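Local coordinates for protein HicB3 antitoxin (Yersinia pestis, PDB 4P78) that forms a complex with the HicA3 toxin and, as the antitoxin of this toxin-antitoxin pair, probably neutralises it, at residues Phe6-Lys9 with Phe14-Tyr17; Gly16-Pro19 with Gly23-Phe26. One frame throughout, in Å; residues are numbered along the deposited sequence.

Contact 1: residues Phe6-Lys9 with Phe14-Tyr17; sequences FIFK and FDGY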
# COMPACT_ATOMS: atom_id res chain seq x y z
N PHE A 6 4.54 -4.91 2.68
CA PHE A 6 4.21 -5.59 1.43
C PHE A 6 3.45 -6.84 1.83
O PHE A 6 3.96 -7.63 2.63
CB PHE A 6 5.46 -5.98 0.62
CG PHE A 6 6.15 -4.84 -0.05
CD1 PHE A 6 5.68 -3.54 0.05
CD2 PHE A 6 7.28 -5.07 -0.82
CE1 PHE A 6 6.34 -2.50 -0.57
CE2 PHE A 6 7.94 -4.03 -1.45
CZ PHE A 6 7.46 -2.75 -1.33
N ILE A 7 2.23 -7.04 1.31
CA ILE A 7 1.53 -8.26 1.66
C ILE A 7 1.05 -9.06 0.45
O ILE A 7 0.84 -8.53 -0.65
CB ILE A 7 0.32 -7.98 2.58
CG1 ILE A 7 -0.81 -7.29 1.84
CG2 ILE A 7 0.74 -7.17 3.81
CD1 ILE A 7 -2.03 -7.09 2.71
N PHE A 8 0.87 -10.35 0.69
CA PHE A 8 0.63 -11.34 -0.34
C PHE A 8 -0.46 -12.27 0.13
O PHE A 8 -0.51 -12.63 1.31
CB PHE A 8 1.90 -12.13 -0.65
CG PHE A 8 3.06 -11.26 -1.02
CD1 PHE A 8 3.33 -10.97 -2.35
CD2 PHE A 8 3.87 -10.72 -0.04
CE1 PHE A 8 4.40 -10.16 -2.69
CE2 PHE A 8 4.93 -9.91 -0.38
CZ PHE A 8 5.19 -9.63 -1.71
N LYS A 9 -1.34 -12.66 -0.78
CA LYS A 9 -2.44 -13.56 -0.44
C LYS A 9 -1.96 -14.98 -0.12
O LYS A 9 -1.12 -15.52 -0.84
CB LYS A 9 -3.45 -13.60 -1.58
CG LYS A 9 -4.85 -13.22 -1.16
CD LYS A 9 -5.41 -14.25 -0.22
CE LYS A 9 -6.58 -13.70 0.58
NZ LYS A 9 -6.93 -14.63 1.70
N PHE A 14 -3.33 -13.58 4.67
CA PHE A 14 -2.21 -12.84 4.08
C PHE A 14 -0.92 -13.03 4.87
O PHE A 14 -0.94 -13.30 6.07
CB PHE A 14 -2.51 -11.35 4.01
CG PHE A 14 -3.84 -11.01 3.40
CD1 PHE A 14 -3.95 -10.79 2.04
CD2 PHE A 14 -4.98 -10.91 4.19
CE1 PHE A 14 -5.17 -10.48 1.47
CE2 PHE A 14 -6.20 -10.60 3.63
CZ PHE A 14 -6.30 -10.38 2.27
N ASP A 15 0.21 -12.84 4.20
CA ASP A 15 1.46 -12.62 4.91
C ASP A 15 2.29 -11.58 4.17
O ASP A 15 1.89 -11.12 3.10
CB ASP A 15 2.23 -13.94 5.10
CG ASP A 15 2.59 -14.62 3.79
OD1 ASP A 15 2.76 -15.86 3.80
OD2 ASP A 15 2.73 -13.95 2.74
N GLY A 16 3.42 -11.20 4.75
CA GLY A 16 4.31 -10.28 4.07
C GLY A 16 5.45 -9.84 4.96
O GLY A 16 5.80 -10.52 5.92
N TYR A 17 6.01 -8.67 4.65
CA TYR A 17 7.18 -8.17 5.35
C TYR A 17 7.23 -6.65 5.25
O TYR A 17 6.50 -6.05 4.46
CB TYR A 17 8.47 -8.79 4.77
CG TYR A 17 8.54 -8.71 3.25
CD1 TYR A 17 9.06 -7.59 2.61
CD2 TYR A 17 8.09 -9.77 2.46
CE1 TYR A 17 9.13 -7.51 1.23
CE2 TYR A 17 8.14 -9.70 1.07
CZ TYR A 17 8.66 -8.57 0.46
OH TYR A 17 8.73 -8.50 -0.91
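Tyr17 sets its ring against both Phe6 and Phe8 in a three-ring cluster. Its CE2 lies 3.5 Å from Phe8 CE2, while CE1 stands 3.7 Å from Phe6 CD2; the Phe8 and Tyr17 rings are nearly parallel but slid apart, hardly overlapping. Phe6 CB sits over one face of the Tyr17 ring, and Tyr17 OH comes in at the edge of Phe6, in its plane. Tyr17 CG lies between its backbone N and carbonyl carbon (chi1 49°), which swings the ring back over strand 6-9. On the other face of the sheet, Lys9 bends at chi2 and draws CE over the Phe14 ring, 3.6 Å from Phe14 CE1. Lys9 NZ stays over that face, 4.5 Å from the Phe14 centroid, a cation-pi contact, and is also hydrogen-bonded to Gly13 O. Between these two side-chain layers, the backbone pairs Phe6 with Tyr17 and Phe8 with Asp15, each through two hydrogen bonds; Gly16, lacking a side chain, brings its CA to 3.0 Å from Phe6 O. Helix 70-75 packs on the aromatic cluster, and Asp15 OD2 is hydrogen-bonded to Ser50 of the HicA3 toxin chain. This is a classic antiparallel beta hairpin, joining strands 2-9 and 14-17.

Contact 2: residues Gly16-Pro19 with Gly23-Phe26; sequences GYFP and GCFF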
# COMPACT_ATOMS: atom_id res chain seq x y z
N GLY A 16 3.42 -11.20 4.75
CA GLY A 16 4.31 -10.28 4.07
C GLY A 16 5.45 -9.84 4.96
O GLY A 16 5.80 -10.52 5.92
N TYR A 17 6.01 -8.67 4.65
CA TYR A 17 7.18 -8.17 5.35
C TYR A 17 7.23 -6.65 5.25
O TYR A 17 6.50 -6.05 4.46
CB TYR A 17 8.47 -8.79 4.77
CG TYR A 17 8.54 -8.71 3.25
CD1 TYR A 17 9.06 -7.59 2.61
CD2 TYR A 17 8.09 -9.77 2.46
CE1 TYR A 17 9.13 -7.51 1.23
CE2 TYR A 17 8.14 -9.70 1.07
CZ TYR A 17 8.66 -8.57 0.46
OH TYR A 17 8.73 -8.50 -0.91
N PHE A 18 8.07 -6.04 6.08
CA PHE A 18 8.39 -4.62 5.97
C PHE A 18 9.46 -4.46 4.91
O PHE A 18 10.57 -4.98 5.07
CB PHE A 18 8.89 -4.05 7.30
CG PHE A 18 7.85 -4.03 8.41
CD1 PHE A 18 7.08 -2.89 8.63
CD2 PHE A 18 7.68 -5.11 9.24
CE1 PHE A 18 6.15 -2.85 9.65
CE2 PHE A 18 6.75 -5.08 10.27
CZ PHE A 18 5.98 -3.94 10.47
N PRO A 19 9.17 -3.74 3.82
CA PRO A 19 10.20 -3.57 2.79
C PRO A 19 11.42 -2.78 3.30
O PRO A 19 12.50 -2.92 2.74
CB PRO A 19 9.47 -2.79 1.68
CG PRO A 19 8.39 -2.03 2.41
CD PRO A 19 7.93 -3.01 3.48
N GLY A 23 14.11 -8.99 6.71
CA GLY A 23 13.99 -10.15 7.58
C GLY A 23 12.79 -10.11 8.50
O GLY A 23 12.52 -11.06 9.24
N CYS A 24 12.04 -9.00 8.48
CA CYS A 24 10.92 -8.89 9.40
C CYS A 24 9.61 -9.31 8.73
O CYS A 24 9.00 -8.51 8.00
CB CYS A 24 10.81 -7.46 9.93
SG CYS A 24 9.60 -7.27 11.26
N PHE A 25 9.18 -10.54 9.00
CA PHE A 25 7.99 -11.12 8.38
C PHE A 25 6.82 -11.23 9.36
O PHE A 25 7.00 -11.21 10.57
CB PHE A 25 8.29 -12.51 7.80
CG PHE A 25 9.40 -12.53 6.76
CD1 PHE A 25 9.11 -12.31 5.42
CD2 PHE A 25 10.71 -12.79 7.13
CE1 PHE A 25 10.13 -12.34 4.47
CE2 PHE A 25 11.72 -12.83 6.19
CZ PHE A 25 11.44 -12.61 4.86
N PHE A 26 5.61 -11.37 8.83
CA PHE A 26 4.40 -11.39 9.64
C PHE A 26 3.29 -12.02 8.83
O PHE A 26 3.44 -12.20 7.62
CB PHE A 26 4.00 -9.98 10.09
CG PHE A 26 3.94 -9.00 8.95
CD1 PHE A 26 2.86 -8.98 8.09
CD2 PHE A 26 4.99 -8.13 8.71
CE1 PHE A 26 2.81 -8.10 7.02
CE2 PHE A 26 4.94 -7.25 7.66
CZ PHE A 26 3.86 -7.24 6.81
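Cys24 meets Phe18 twice, through its backbone and through its sulfur. Its carbonyl O takes the N-H of Phe18 in a long bond of 3.3 Å between O and N, 155° at the hydrogen. With SG swung opposite its own backbone N (chi1 -172°), the thiol reaches the Phe18 ring obliquely, 3.5 Å from CD2, as a sulfur-aromatic contact. Next along, Phe25 runs side by side with Tyr17, both pointing the same way from the sheet: Phe25 CD1 rests 3.6 Å from Tyr17 CB, and the two ring planes are steeply inclined to each other. Leu53 of the HicA3 toxin chain packs on Phe25, and backbone hydrogen bonds run from Gly23 and Phe25 to the same chain. Phe26 then pairs with Gly16, its N and O each bonded to the glycine's O and N at 3.0 Å, and the ladder runs on along strand 25-28. Its ring folds back over the opposite strand, CG lying between N and the carbonyl carbon, until Gly16 O stands 3.6 Å above the ring centre and CE2 is 3.3 Å from Tyr17 CA. The edge of Phe26 also points at the face of Phe18 in an offset edge-to-face pair, centroids 5.3 Å apart and planes at 73°. The whole is a second antiparallel beta hairpin, joining strands 14-17 and 25-28, with Phe18, Cys24 and Phe26 packed against helix 31-52.

Contacts 1 and 2 are successive hairpins sharing Gly16 and Tyr17, their centres about 8 Å apart. Strand 14-17 is the common middle: Gly16 gives its N and O to Phe26, whereas Tyr17 gives its own to Phe6. On the helix 31-52 side, Ile7 CG2 meets Phe26 CE1 at 3.9 Å, so side chains from both contacts join one core. On the other side, Phe6 CZ touches Pro19 CB at 3.6 Å, and Phe8, Asp15, Tyr17 and Phe25 reach the HicA3 toxin chain. Together they build a meander of three antiparallel strands, completed by strand 78-83 beyond strand 2-9; one face packs on helix 31-52, the other on helix 70-75 and the toxin, which also hydrogen-bonds the 23-25 backbone.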